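Local coordinates for protein putative branched-chain amino acid ABC transporter (PDB 4PYR) that binds glutathione and, as a putative lipoprotein of the LppC family, may act as an enzyme regulator, at residues A[113-118]-A[143-148]; A[123-128]-A[152-157]; A[223-228]-A[236-241]; A[230-235]-A[274-279]. One frame throughout, in Å; residues are numbered along the deposited sequence.

Contact 1. Residues A[113-118]-A[143-148]; sequences LARLMR and ADEWRA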
loop_
_atom_site.group_PDB
_atom_site.type_symbol
_atom_site.label_atom_id
_atom_site.label_comp_id
_atom_site.label_asym_id
_atom_site.label_seq_id
_atom_site.Cartn_x
_atom_site.Cartn_y
_atom_site.Cartn_z
ATOM N N LEU A 113 2.479 -10.452 -6.128
ATOM C CA LEU A 113 2.329 -10.775 -7.522
ATOM C C LEU A 113 3.085 -12.064 -7.895
ATOM O O LEU A 113 2.581 -12.887 -8.646
ATOM C CB LEU A 113 2.811 -9.622 -8.387
ATOM C CG LEU A 113 2.406 -9.744 -9.846
ATOM C CD1 LEU A 113 0.905 -9.578 -9.988
ATOM C CD2 LEU A 113 3.196 -8.704 -10.625
ATOM N N ALA A 114 4.277 -12.245 -7.333
ATOM C CA ALA A 114 4.989 -13.472 -7.553
ATOM C C ALA A 114 4.190 -14.648 -7.035
ATOM O O ALA A 114 4.122 -15.663 -7.695
ATOM C CB ALA A 114 6.352 -13.424 -6.890
ATOM N N ARG A 115 3.629 -14.532 -5.823
ATOM C CA ARG A 115 2.786 -15.584 -5.297
ATOM C C ARG A 115 1.536 -15.876 -6.141
ATOM O O ARG A 115 1.195 -17.047 -6.346
ATOM C CB ARG A 115 2.445 -15.276 -3.825
ATOM C CG ARG A 115 3.692 -15.269 -2.937
ATOM C CD ARG A 115 3.348 -15.358 -1.465
ATOM N NE ARG A 115 2.800 -14.111 -0.949
ATOM C CZ ARG A 115 3.529 -13.130 -0.402
ATOM N NH1 ARG A 115 4.853 -13.220 -0.303
ATOM N NH2 ARG A 115 2.924 -12.035 0.038
ATOM N N LEU A 116 0.902 -14.822 -6.668
ATOM C CA LEU A 116 -0.273 -14.964 -7.555
ATOM C C LEU A 116 0.095 -15.752 -8.793
ATOM O O LEU A 116 -0.635 -16.653 -9.252
ATOM C CB LEU A 116 -0.862 -13.604 -7.998
ATOM C CG LEU A 116 -1.963 -13.620 -9.088
ATOM C CD1 LEU A 116 -3.207 -14.359 -8.637
ATOM C CD2 LEU A 116 -2.308 -12.196 -9.487
HETATM N N MSE A 117 1.242 -15.396 -9.357
HETATM C CA MSE A 117 1.640 -16.065 -10.560
HETATM C C MSE A 117 1.989 -17.500 -10.367
HETATM O O MSE A 117 1.722 -18.341 -11.237
HETATM C CB MSE A 117 2.745 -15.246 -11.156
HETATM C CG MSE A 117 2.215 -13.991 -11.865
HETATM SE SE MSE A 117 3.614 -12.786 -12.495
HETATM C CE MSE A 117 3.860 -13.693 -14.231
ATOM N N ARG A 118 2.591 -17.832 -9.223
ATOM C CA ARG A 118 2.776 -19.220 -8.862
ATOM C C ARG A 118 1.459 -19.969 -8.735
ATOM O O ARG A 118 1.292 -21.059 -9.275
ATOM C CB ARG A 118 3.542 -19.293 -7.547
ATOM C CG ARG A 118 5.001 -18.999 -7.724
ATOM C CD ARG A 118 5.630 -20.097 -8.549
ATOM N NE ARG A 118 6.006 -21.264 -7.753
ATOM C CZ ARG A 118 6.814 -22.215 -8.210
ATOM N NH1 ARG A 118 7.315 -22.085 -9.435
ATOM N NH2 ARG A 118 7.136 -23.248 -7.459
ATOM N N ALA A 143 11.547 -10.653 -7.864
ATOM C CA ALA A 143 12.544 -11.635 -8.179
ATOM C C ALA A 143 12.960 -12.391 -6.911
ATOM O O ALA A 143 13.105 -13.604 -6.943
ATOM C CB ALA A 143 13.726 -10.951 -8.794
ATOM N N ASP A 144 13.097 -11.670 -5.821
ATOM C CA ASP A 144 13.487 -12.346 -4.554
ATOM C C ASP A 144 12.413 -13.337 -4.113
ATOM O O ASP A 144 12.730 -14.460 -3.611
ATOM C CB ASP A 144 13.738 -11.322 -3.459
ATOM C CG ASP A 144 15.094 -10.621 -3.596
ATOM O OD1 ASP A 144 15.932 -11.033 -4.431
ATOM O OD2 ASP A 144 15.332 -9.621 -2.896
ATOM N N GLU A 145 11.155 -12.902 -4.180
ATOM C CA GLU A 145 10.050 -13.756 -3.802
ATOM C C GLU A 145 9.927 -14.982 -4.707
ATOM O O GLU A 145 9.724 -16.090 -4.242
ATOM C CB GLU A 145 8.745 -12.968 -3.777
ATOM C CG GLU A 145 7.581 -13.762 -3.182
ATOM C CD GLU A 145 7.701 -14.017 -1.676
ATOM O OE1 GLU A 145 8.372 -13.289 -0.895
ATOM O OE2 GLU A 145 7.014 -14.952 -1.247
ATOM N N TRP A 146 10.058 -14.783 -6.018
ATOM C CA TRP A 146 9.995 -15.891 -6.969
ATOM C C TRP A 146 11.070 -16.934 -6.635
ATOM O O TRP A 146 10.805 -18.130 -6.595
ATOM C CB TRP A 146 10.222 -15.360 -8.461
ATOM C CG TRP A 146 9.933 -16.446 -9.430
ATOM C CD1 TRP A 146 10.809 -17.339 -9.965
ATOM C CD2 TRP A 146 8.646 -16.806 -9.910
ATOM N NE1 TRP A 146 10.140 -18.248 -10.745
ATOM C CE2 TRP A 146 8.809 -17.924 -10.746
ATOM C CE3 TRP A 146 7.358 -16.270 -9.723
ATOM C CZ2 TRP A 146 7.728 -18.564 -11.362
ATOM C CZ3 TRP A 146 6.319 -16.879 -10.327
ATOM C CH2 TRP A 146 6.502 -18.028 -11.141
ATOM N N ARG A 147 12.291 -16.461 -6.442
ATOM C CA ARG A 147 13.398 -17.376 -6.095
ATOM C C ARG A 147 13.105 -18.175 -4.800
ATOM O O ARG A 147 13.354 -19.390 -4.751
ATOM C CB ARG A 147 14.758 -16.632 -5.995
ATOM C CG ARG A 147 15.979 -17.567 -5.923
ATOM C CD ARG A 147 17.185 -16.838 -5.360
ATOM N NE ARG A 147 17.680 -15.799 -6.300
ATOM C CZ ARG A 147 18.639 -15.991 -7.223
ATOM N NH1 ARG A 147 19.204 -17.181 -7.350
ATOM N NH2 ARG A 147 19.028 -15.017 -8.020
ATOM N N ALA A 148 12.571 -17.483 -3.790
ATOM C CA ALA A 148 12.241 -18.102 -2.510
ATOM C C ALA A 148 11.238 -19.245 -2.704
ATOM O O ALA A 148 11.373 -20.301 -2.134
ATOM C CB ALA A 148 11.688 -17.058 -1.514
#

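Contact 2. Residues A[123-128]-A[152-157]; sequences AAPLLV and KPVRQM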
loop_
_atom_site.group_PDB
_atom_site.type_symbol
_atom_site.label_atom_id
_atom_site.label_comp_id
_atom_site.label_asym_id
_atom_site.label_seq_id
_atom_site.Cartn_x
_atom_site.Cartn_y
_atom_site.Cartn_z
ATOM N N ALA A 123 5.000 -21.225 -15.080
ATOM C CA ALA A 123 6.246 -21.945 -14.797
ATOM C C ALA A 123 7.506 -21.201 -15.233
ATOM O O ALA A 123 8.588 -21.430 -14.689
ATOM C CB ALA A 123 6.214 -23.303 -15.460
ATOM N N ALA A 124 7.369 -20.340 -16.221
ATOM C CA ALA A 124 8.517 -19.690 -16.826
ATOM C C ALA A 124 8.161 -18.248 -17.206
ATOM O O ALA A 124 8.153 -17.885 -18.370
ATOM C CB ALA A 124 9.001 -20.484 -18.028
ATOM N N PRO A 125 7.839 -17.426 -16.212
ATOM C CA PRO A 125 7.512 -16.055 -16.548
ATOM C C PRO A 125 8.760 -15.245 -16.865
ATOM O O PRO A 125 9.869 -15.572 -16.439
ATOM C CB PRO A 125 6.892 -15.519 -15.271
ATOM C CG PRO A 125 7.580 -16.318 -14.198
ATOM C CD PRO A 125 7.690 -17.680 -14.770
ATOM N N LEU A 126 8.559 -14.183 -17.634
ATOM C CA LEU A 126 9.572 -13.182 -17.846
ATOM C C LEU A 126 9.239 -11.942 -17.068
ATOM O O LEU A 126 8.161 -11.368 -17.234
ATOM C CB LEU A 126 9.640 -12.825 -19.326
ATOM C CG LEU A 126 10.632 -11.708 -19.688
ATOM C CD1 LEU A 126 12.071 -12.147 -19.439
ATOM C CD2 LEU A 126 10.457 -11.192 -21.110
ATOM N N LEU A 127 10.130 -11.528 -16.175
ATOM C CA LEU A 127 9.997 -10.286 -15.420
ATOM C C LEU A 127 10.639 -9.157 -16.199
ATOM O O LEU A 127 11.849 -9.234 -16.536
ATOM C CB LEU A 127 10.658 -10.422 -14.026
ATOM C CG LEU A 127 10.786 -9.177 -13.160
ATOM C CD1 LEU A 127 9.431 -8.655 -12.720
ATOM C CD2 LEU A 127 11.618 -9.513 -11.930
ATOM N N VAL A 128 9.846 -8.144 -16.553
ATOM C CA VAL A 128 10.376 -7.027 -17.307
ATOM C C VAL A 128 10.430 -5.844 -16.398
ATOM O O VAL A 128 9.431 -5.533 -15.755
ATOM C CB VAL A 128 9.445 -6.747 -18.512
ATOM C CG1 VAL A 128 9.895 -5.479 -19.230
ATOM C CG2 VAL A 128 9.414 -7.971 -19.402
ATOM N N LYS A 152 14.622 -21.315 -7.834
ATOM C CA LYS A 152 15.418 -20.982 -9.034
ATOM C C LYS A 152 15.056 -19.517 -9.337
ATOM O O LYS A 152 13.955 -19.069 -9.029
ATOM C CB LYS A 152 15.045 -21.872 -10.239
ATOM C CG LYS A 152 15.373 -23.366 -10.114
ATOM C CD LYS A 152 16.815 -23.743 -10.467
ATOM C CE LYS A 152 17.097 -25.243 -10.364
ATOM N NZ LYS A 152 18.100 -25.741 -11.360
ATOM N N PRO A 153 15.992 -18.752 -9.923
ATOM C CA PRO A 153 15.697 -17.347 -10.278
ATOM C C PRO A 153 14.641 -17.229 -11.379
ATOM O O PRO A 153 14.472 -18.140 -12.226
ATOM C CB PRO A 153 17.062 -16.822 -10.744
ATOM C CG PRO A 153 17.833 -18.010 -11.087
ATOM C CD PRO A 153 17.367 -19.148 -10.255
ATOM N N VAL A 154 13.914 -16.135 -11.348
ATOM C CA VAL A 154 13.051 -15.779 -12.491
ATOM C C VAL A 154 13.905 -15.174 -13.593
ATOM O O VAL A 154 14.857 -14.481 -13.300
ATOM C CB VAL A 154 11.937 -14.814 -12.040
ATOM C CG1 VAL A 154 12.459 -13.407 -11.770
ATOM C CG2 VAL A 154 10.821 -14.752 -13.066
ATOM N N ARG A 155 13.553 -15.460 -14.842
ATOM C CA ARG A 155 14.138 -14.752 -15.990
ATOM C C ARG A 155 13.743 -13.289 -15.934
ATOM O O ARG A 155 12.567 -12.960 -15.854
ATOM C CB ARG A 155 13.638 -15.364 -17.290
ATOM C CG ARG A 155 14.305 -14.791 -18.532
ATOM C CD ARG A 155 14.549 -15.886 -19.559
ATOM N NE ARG A 155 15.482 -16.857 -19.022
ATOM C CZ ARG A 155 16.754 -16.935 -19.380
ATOM N NH1 ARG A 155 17.243 -16.122 -20.282
ATOM N NH2 ARG A 155 17.525 -17.830 -18.841
ATOM N N GLN A 156 14.737 -12.410 -15.978
ATOM C CA GLN A 156 14.544 -10.994 -15.773
ATOM C C GLN A 156 15.246 -10.185 -16.865
ATOM O O GLN A 156 16.414 -10.422 -17.145
ATOM C CB GLN A 156 15.100 -10.626 -14.419
ATOM C CG GLN A 156 14.985 -9.178 -14.102
ATOM C CD GLN A 156 15.516 -8.807 -12.759
ATOM O OE1 GLN A 156 15.576 -9.629 -11.821
ATOM N NE2 GLN A 156 15.866 -7.550 -12.635
HETATM N N MSE A 157 14.526 -9.232 -17.447
HETATM C CA MSE A 157 15.066 -8.413 -18.514
HETATM C C MSE A 157 14.831 -6.965 -18.203
HETATM O O MSE A 157 13.654 -6.567 -18.071
HETATM C CB MSE A 157 14.375 -8.770 -19.826
HETATM C CG MSE A 157 14.586 -10.238 -20.174
HETATM SE SE MSE A 157 14.296 -10.504 -22.103
HETATM C CE MSE A 157 15.537 -9.123 -22.761
HETATM O O HOH W 1 11.432 -17.472 -15.522
#

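Contact 3. Residues A[223-228]-A[236-241]; sequences PWFLMP and YPRPAA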
loop_
_atom_site.group_PDB
_atom_site.type_symbol
_atom_site.label_atom_id
_atom_site.label_comp_id
_atom_site.label_asym_id
_atom_site.label_seq_id
_atom_site.Cartn_x
_atom_site.Cartn_y
_atom_site.Cartn_z
ATOM N N PRO A 223 -9.188 -3.930 -2.524
ATOM C CA PRO A 223 -10.648 -4.191 -2.572
ATOM C C PRO A 223 -11.458 -2.934 -2.848
ATOM O O PRO A 223 -12.494 -2.996 -3.560
ATOM C CB PRO A 223 -10.949 -4.730 -1.162
ATOM C CG PRO A 223 -9.679 -5.378 -0.793
ATOM C CD PRO A 223 -8.570 -4.491 -1.308
ATOM N N TRP A 224 -10.970 -1.800 -2.350
ATOM C CA TRP A 224 -11.649 -0.534 -2.544
ATOM C C TRP A 224 -11.982 -0.272 -4.038
ATOM O O TRP A 224 -13.046 0.314 -4.348
ATOM C CB TRP A 224 -10.787 0.594 -1.984
ATOM C CG TRP A 224 -11.456 1.932 -2.018
ATOM C CD1 TRP A 224 -11.102 3.016 -2.774
ATOM C CD2 TRP A 224 -12.560 2.346 -1.214
ATOM N NE1 TRP A 224 -11.939 4.075 -2.499
ATOM C CE2 TRP A 224 -12.836 3.689 -1.538
ATOM C CE3 TRP A 224 -13.358 1.708 -0.275
ATOM C CZ2 TRP A 224 -13.886 4.386 -0.966
ATOM C CZ3 TRP A 224 -14.387 2.417 0.301
ATOM C CH2 TRP A 224 -14.630 3.723 -0.035
ATOM N N PHE A 225 -11.071 -0.677 -4.926
ATOM C CA PHE A 225 -11.281 -0.556 -6.375
ATOM C C PHE A 225 -11.848 -1.828 -7.010
ATOM O O PHE A 225 -12.675 -1.767 -7.939
ATOM C CB PHE A 225 -9.943 -0.220 -7.081
ATOM C CG PHE A 225 -9.279 1.041 -6.571
ATOM C CD1 PHE A 225 -9.896 2.250 -6.623
ATOM C CD2 PHE A 225 -8.015 0.980 -6.041
ATOM C CE1 PHE A 225 -9.265 3.395 -6.166
ATOM C CE2 PHE A 225 -7.393 2.105 -5.541
ATOM C CZ PHE A 225 -8.005 3.316 -5.622
ATOM N N LEU A 226 -11.388 -2.993 -6.575
ATOM C CA LEU A 226 -11.652 -4.234 -7.295
ATOM C C LEU A 226 -12.869 -5.047 -6.811
ATOM O O LEU A 226 -13.265 -5.980 -7.499
ATOM C CB LEU A 226 -10.413 -5.129 -7.258
ATOM C CG LEU A 226 -9.192 -4.556 -7.948
ATOM C CD1 LEU A 226 -8.019 -5.496 -7.808
ATOM C CD2 LEU A 226 -9.498 -4.263 -9.413
HETATM N N MSE A 227 -13.384 -4.750 -5.616
HETATM C CA MSE A 227 -14.418 -5.579 -5.001
HETATM C C MSE A 227 -15.520 -4.696 -4.487
HETATM O O MSE A 227 -15.654 -4.488 -3.291
HETATM C CB MSE A 227 -13.752 -6.355 -3.858
HETATM C CG MSE A 227 -12.764 -7.371 -4.390
HETATM SE SE MSE A 227 -12.055 -8.407 -2.851
HETATM C CE MSE A 227 -13.694 -9.365 -2.326
ATOM N N PRO A 228 -16.354 -4.145 -5.402
ATOM C CA PRO A 228 -17.424 -3.251 -4.988
ATOM C C PRO A 228 -18.366 -3.872 -3.960
ATOM O O PRO A 228 -18.883 -3.147 -3.095
ATOM C CB PRO A 228 -18.183 -2.935 -6.292
ATOM C CG PRO A 228 -17.512 -3.700 -7.369
ATOM C CD PRO A 228 -16.216 -4.229 -6.864
ATOM N N TYR A 236 -18.661 2.282 3.304
ATOM C CA TYR A 236 -18.090 3.627 3.404
ATOM C C TYR A 236 -18.324 4.438 2.132
ATOM O O TYR A 236 -18.280 3.888 1.034
ATOM C CB TYR A 236 -16.588 3.548 3.676
ATOM C CG TYR A 236 -16.262 2.775 4.917
ATOM C CD1 TYR A 236 -16.518 3.313 6.174
ATOM C CD2 TYR A 236 -15.755 1.514 4.844
ATOM C CE1 TYR A 236 -16.320 2.574 7.322
ATOM C CE2 TYR A 236 -15.509 0.768 6.003
ATOM C CZ TYR A 236 -15.811 1.315 7.236
ATOM O OH TYR A 236 -15.611 0.576 8.394
ATOM N N PRO A 237 -18.557 5.742 2.294
ATOM C CA PRO A 237 -18.823 6.547 1.091
ATOM C C PRO A 237 -17.561 6.699 0.243
ATOM O O PRO A 237 -16.438 6.664 0.770
ATOM C CB PRO A 237 -19.254 7.905 1.664
ATOM C CG PRO A 237 -18.447 7.999 2.926
ATOM C CD PRO A 237 -18.546 6.570 3.519
ATOM N N ARG A 238 -17.757 6.808 -1.068
ATOM C CA ARG A 238 -16.647 7.094 -1.971
ATOM C C ARG A 238 -16.223 8.538 -1.684
ATOM O O ARG A 238 -17.014 9.325 -1.127
ATOM C CB ARG A 238 -17.053 6.918 -3.428
ATOM C CG ARG A 238 -17.764 5.618 -3.764
ATOM C CD ARG A 238 -16.981 4.376 -3.432
ATOM N NE ARG A 238 -15.755 4.241 -4.226
ATOM C CZ ARG A 238 -14.968 3.170 -4.227
ATOM N NH1 ARG A 238 -13.880 3.181 -4.994
ATOM N NH2 ARG A 238 -15.234 2.107 -3.452
ATOM N N PRO A 239 -14.989 8.926 -2.055
ATOM C CA PRO A 239 -14.638 10.336 -1.837
ATOM C C PRO A 239 -15.532 11.267 -2.650
ATOM O O PRO A 239 -16.025 10.923 -3.746
ATOM C CB PRO A 239 -13.168 10.449 -2.301
ATOM C CG PRO A 239 -12.757 9.119 -2.782
ATOM C CD PRO A 239 -13.905 8.141 -2.675
ATOM N N ALA A 240 -15.762 12.440 -2.071
ATOM C CA ALA A 240 -16.514 13.498 -2.698
ATOM C C ALA A 240 -15.842 13.887 -4.009
ATOM O O ALA A 240 -16.484 13.964 -5.014
ATOM C CB ALA A 240 -16.600 14.704 -1.769
ATOM N N ALA A 241 -14.521 14.082 -3.981
ATOM C CA ALA A 241 -13.784 14.443 -5.186
ATOM C C ALA A 241 -13.344 13.176 -5.895
ATOM O O ALA A 241 -12.907 12.217 -5.261
ATOM C CB ALA A 241 -12.574 15.305 -4.852
#

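Contact 4. Residues A[230-235]-A[274-279]; sequences HPAVQR and RLDGVT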
loop_
_atom_site.group_PDB
_atom_site.type_symbol
_atom_site.label_atom_id
_atom_site.label_comp_id
_atom_site.label_asym_id
_atom_site.label_seq_id
_atom_site.Cartn_x
_atom_site.Cartn_y
_atom_site.Cartn_z
ATOM N N HIS A 230 -17.525 -6.177 -1.617
ATOM C CA HIS A 230 -16.882 -6.485 -0.353
ATOM C C HIS A 230 -17.659 -5.761 0.742
ATOM O O HIS A 230 -17.954 -4.590 0.603
ATOM C CB HIS A 230 -15.436 -5.978 -0.474
ATOM C CG HIS A 230 -14.552 -6.253 0.698
ATOM N ND1 HIS A 230 -14.713 -5.636 1.910
ATOM C CD2 HIS A 230 -13.405 -6.964 0.791
ATOM C CE1 HIS A 230 -13.751 -6.018 2.736
ATOM N NE2 HIS A 230 -12.927 -6.799 2.069
ATOM N N PRO A 231 -17.965 -6.443 1.861
ATOM C CA PRO A 231 -18.818 -5.858 2.902
ATOM C C PRO A 231 -18.282 -4.543 3.483
ATOM O O PRO A 231 -19.023 -3.628 3.782
ATOM C CB PRO A 231 -18.886 -6.981 3.965
ATOM C CG PRO A 231 -17.709 -7.852 3.681
ATOM C CD PRO A 231 -17.528 -7.806 2.195
ATOM N N ALA A 232 -16.966 -4.435 3.654
ATOM C CA ALA A 232 -16.410 -3.185 4.153
ATOM C C ALA A 232 -16.355 -2.102 3.088
ATOM O O ALA A 232 -16.626 -0.943 3.360
ATOM C CB ALA A 232 -15.016 -3.428 4.745
ATOM N N VAL A 233 -15.997 -2.487 1.868
ATOM C CA VAL A 233 -15.913 -1.522 0.804
ATOM C C VAL A 233 -17.282 -0.818 0.674
ATOM O O VAL A 233 -17.334 0.392 0.632
ATOM C CB VAL A 233 -15.507 -2.157 -0.519
ATOM C CG1 VAL A 233 -15.663 -1.142 -1.650
ATOM C CG2 VAL A 233 -14.093 -2.667 -0.458
ATOM N N GLN A 234 -18.362 -1.582 0.718
ATOM C CA GLN A 234 -19.719 -1.025 0.502
ATOM C C GLN A 234 -20.192 -0.050 1.540
ATOM O O GLN A 234 -20.963 0.851 1.253
ATOM C CB GLN A 234 -20.754 -2.160 0.518
ATOM C CG GLN A 234 -20.630 -3.120 -0.586
ATOM C CD GLN A 234 -21.776 -4.083 -0.594
ATOM O OE1 GLN A 234 -22.348 -4.439 0.436
ATOM N NE2 GLN A 234 -22.132 -4.482 -1.760
ATOM N N ARG A 235 -19.792 -0.223 2.794
ATOM C CA ARG A 235 -20.395 0.611 3.813
ATOM C C ARG A 235 -19.808 2.017 3.926
ATOM O O ARG A 235 -20.385 2.864 4.578
ATOM C CB ARG A 235 -20.434 -0.093 5.190
ATOM C CG ARG A 235 -19.120 -0.317 5.856
ATOM C CD ARG A 235 -19.390 -0.690 7.318
ATOM N NE ARG A 235 -18.143 -0.897 8.004
ATOM C CZ ARG A 235 -17.574 -2.090 8.140
ATOM N NH1 ARG A 235 -18.181 -3.159 7.632
ATOM N NH2 ARG A 235 -16.399 -2.209 8.783
ATOM N N ARG A 274 -6.477 -8.429 13.129
ATOM C CA ARG A 274 -6.602 -8.697 11.714
ATOM C C ARG A 274 -7.781 -7.865 11.217
ATOM O O ARG A 274 -8.651 -7.520 11.995
ATOM C CB ARG A 274 -6.887 -10.168 11.467
ATOM C CG ARG A 274 -5.844 -11.116 12.065
ATOM C CD ARG A 274 -5.540 -12.291 11.155
ATOM N NE ARG A 274 -4.394 -13.078 11.629
ATOM C CZ ARG A 274 -3.874 -14.126 10.994
ATOM N NH1 ARG A 274 -4.389 -14.548 9.848
ATOM N NH2 ARG A 274 -2.816 -14.756 11.517
ATOM N N LEU A 275 -7.799 -7.527 9.933
ATOM C CA LEU A 275 -8.877 -6.705 9.376
ATOM C C LEU A 275 -9.156 -7.062 7.921
ATOM O O LEU A 275 -8.229 -7.227 7.161
ATOM C CB LEU A 275 -8.481 -5.222 9.407
ATOM C CG LEU A 275 -9.585 -4.178 9.137
ATOM C CD1 LEU A 275 -10.533 -4.145 10.306
ATOM C CD2 LEU A 275 -9.072 -2.779 8.813
ATOM N N ASP A 276 -10.438 -7.148 7.566
ATOM C CA ASP A 276 -10.875 -7.162 6.157
ATOM C C ASP A 276 -10.840 -5.727 5.621
ATOM O O ASP A 276 -11.869 -5.035 5.505
ATOM C CB ASP A 276 -12.250 -7.853 5.980
ATOM C CG ASP A 276 -13.409 -7.147 6.692
ATOM O OD1 ASP A 276 -13.198 -6.542 7.752
ATOM O OD2 ASP A 276 -14.557 -7.203 6.179
ATOM N N GLY A 277 -9.628 -5.260 5.365
ATOM C CA GLY A 277 -9.385 -3.882 5.087
ATOM C C GLY A 277 -9.922 -3.526 3.702
ATOM O O GLY A 277 -9.926 -4.363 2.792
ATOM N N VAL A 278 -10.367 -2.296 3.569
ATOM C CA VAL A 278 -10.648 -1.789 2.214
ATOM C C VAL A 278 -9.363 -1.690 1.392
ATOM O O VAL A 278 -9.430 -1.684 0.164
ATOM C CB VAL A 278 -11.428 -0.468 2.174
ATOM C CG1 VAL A 278 -12.746 -0.597 2.865
ATOM C CG2 VAL A 278 -10.609 0.713 2.718
ATOM N N THR A 279 -8.188 -1.683 2.063
ATOM C CA THR A 279 -6.909 -1.602 1.373
ATOM C C THR A 279 -6.317 -2.986 1.171
ATOM O O THR A 279 -5.271 -3.118 0.508
ATOM C CB THR A 279 -5.866 -0.755 2.143
ATOM O OG1 THR A 279 -5.496 -1.449 3.363
ATOM C CG2 THR A 279 -6.353 0.618 2.401
HETATM O O HOH W 2 -10.118 -7.061 2.717
HETATM O O HOH W 3 -16.313 -6.008 7.652
#

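Contact 1. Residues A[113-118]-A[143-148]
The indole of Trp146 has Arg118 over one face, Pro125 of strand 125-129 over the opposite face and Met117 at its rim. In the conformer described, Arg118 CD sits over the six-membered ring, 3.4 Å from Trp146 CH2, and makes a CH-pi contact; the guanidinium stands almost upright on the indole, the planes 84° apart, and its CZ lies far from the ring centre, so any cation-pi attraction is at most weak. In the ring plane, Met117 CB comes to 4.0 Å from Trp146 CZ3, while Ala114 CB packs 4.1 Å from CE3 of the same indole. The other flat pair lies toward the surface. Arg115 NH1 donates to Glu145 OE2 at 2.9 Å in a salt bridge of one nitrogen to one oxygen. The oxygen lies in the guanidinium plane, yet it is met from above the carboxylate plane, 77° out of it. Glu145 CG, anti to the backbone N, lies 3.9 Å from Ala114 CB; the bend at chi2 then turns the carboxylate to Arg115. Helices 106-119 and 133-150 cross here at -42°, their local axes 9.0 Å apart. Beneath them runs strand 125-129, and Met117 reaches past Pro125 to Tyr200 of strand 199-201.

Contact 2. Residues A[123-128]-A[152-157]
Backbone hydrogen bonds link Leu127 to both neighbours of Gln156, the usual pattern of parallel strands. Leu127 N donates to Arg155 O at 2.8 Å, and Met157 N donates to Leu127 O at an equal 2.8 Å; both bonds are close to straight. Two weaker CA-H...O contacts accompany them, Gln156 CA to Leu127 O at 3.3 Å and Val128 CA to Met157 O at 3.4 Å. Where the strands splay apart near their starts, a water takes over: it donates to Pro125 O at 2.6 Å and accepts from Arg155 N at 3.0 Å.

Apolar contacts divide between the two faces. With Leu127, Gln156 and Val154 lie on the side turned to helix 133-150: Leu127 CD2 meets Val154 CG1 at 4.0 Å, and the extended Gln156 chain runs beside the leucine, pointing the same way. Val154 places CG2 anti to its own N (CG1 at chi1 73°), which brings CG2 to Pro125 CG at 3.8 Å. Leu126, Arg155 and Met157 share the other face, where Leu126 and Met157 also touch helix 165-172.

Strands 125-129 and 155-158 with helix 133-150 form a beta-alpha-beta unit at the edge of the mixed sheet. Its two strands are thus joined by main-chain bonds, with a water filling in at the splayed end, while the side chains across the seam add mainly apolar packing.

Contact 3. Residues A[223-228]-A[236-241]
Trp224 O is gripped by two nitrogens of one guanidinium. Arg238 NH2 donates to this oxygen at 3.0 Å from within the carbonyl plane, whereas Arg238 NH1, 3.1 Å from Trp224 O, stands above that plane. Both bonds are bent, as befits an end-on fork closing on one atom, and the oxygen lies in the plane of the guanidinium.

The same group lies flat on the indole of Trp224, with planes only 8° apart. Arg238 CZ is 3.7 Å from the centroid of the five-membered ring, a cation-pi stack. Three successive bends of like sense, beginning at chi1 (-49°), curl the arginine back over the ring. Bond and stack together fix both the tilt and the rotation of the guanidinium. Trp224 NE1 points its hydrogen to Glu248 of helix 245-265, which also forms a long, weak ion pair with Arg238 and would probably temper its charge.

Around the rim, Pro237 O approaches Trp224 CH2 in the ring plane at 3.5 Å, and Pro239 CD comes within 4.1 Å of Trp224 CZ2. Tyr236 CB packs at 4.2 Å from Trp224 CZ3, while the tyrosine hydroxyl bonds to Asp33 of helix 16-33.

The arrangement is an arginine-tryptophan stack that ties short helix 223-226 to the loop leading into helix 245-265, in a fold consistent with a periplasmic-binding-protein-like architecture.

Contact 4. Residues A[230-235]-A[274-279]
Asp276 reaches from strand 274-277 to His230, the N-cap of short, weakly bonded helix 231-235. Its CB lies 4.0 Å from His230 CE1. The next atom, CG, is placed between the backbone N and the carbonyl carbon (chi1 63°), where it too lies near His230 CE1 and turns the carboxylate toward the helix start. At the tip, OD2 comes to 3.7 Å from His230 CE1, brushes Ala232 CB and accepts a water hydrogen bond at 2.6 Å. OD1 turns to a salt bridge with Arg259 of helix 245-265. The imidazole and carboxylate planes are 23° apart, and Asp276 O lies at the ring edge.

His230 works in two directions. Its ND1 caps the helix, accepting from Ala232 N at 3.1 Å and, more weakly, from Val233 N, so the ring is fixed from the helix side. Past the inverse gamma turn centred on Asp276, Val278 CG1 packs 4.1 Å from both Ala232 CB and Val233 CG2, closing the apolar part of this buried contact. On the far side of the imidazole a water joins the two segments: it lies 2.9 Å from His230 NE2 and donates to Gly277 O at 2.7 Å.

In the fold
The four contacts form two pairs. Contacts 1 and 2 have centres 10 Å apart and interlock along the chain, since helix 106-119, strand 125-129, helix 133-150 and strand 155-158 follow one another. Contacts 3 and 4, also 10 Å apart, come later and alternate likewise. Centres of different pairs lie 26 to 34 Å apart without touching. Contacts 2 and 4 nevertheless reach one mixed sheet, at its two outermost strands: the first pair holds a beta-alpha-beta unit at one end, the second packs short helices and strand 274-277 against helix 245-265 at the other. Glutathione lies about 12 Å from the Phe225 side chain (contact 3) and about 13 Å from that of Val278 (contact 4), so neither pair forms its pocket.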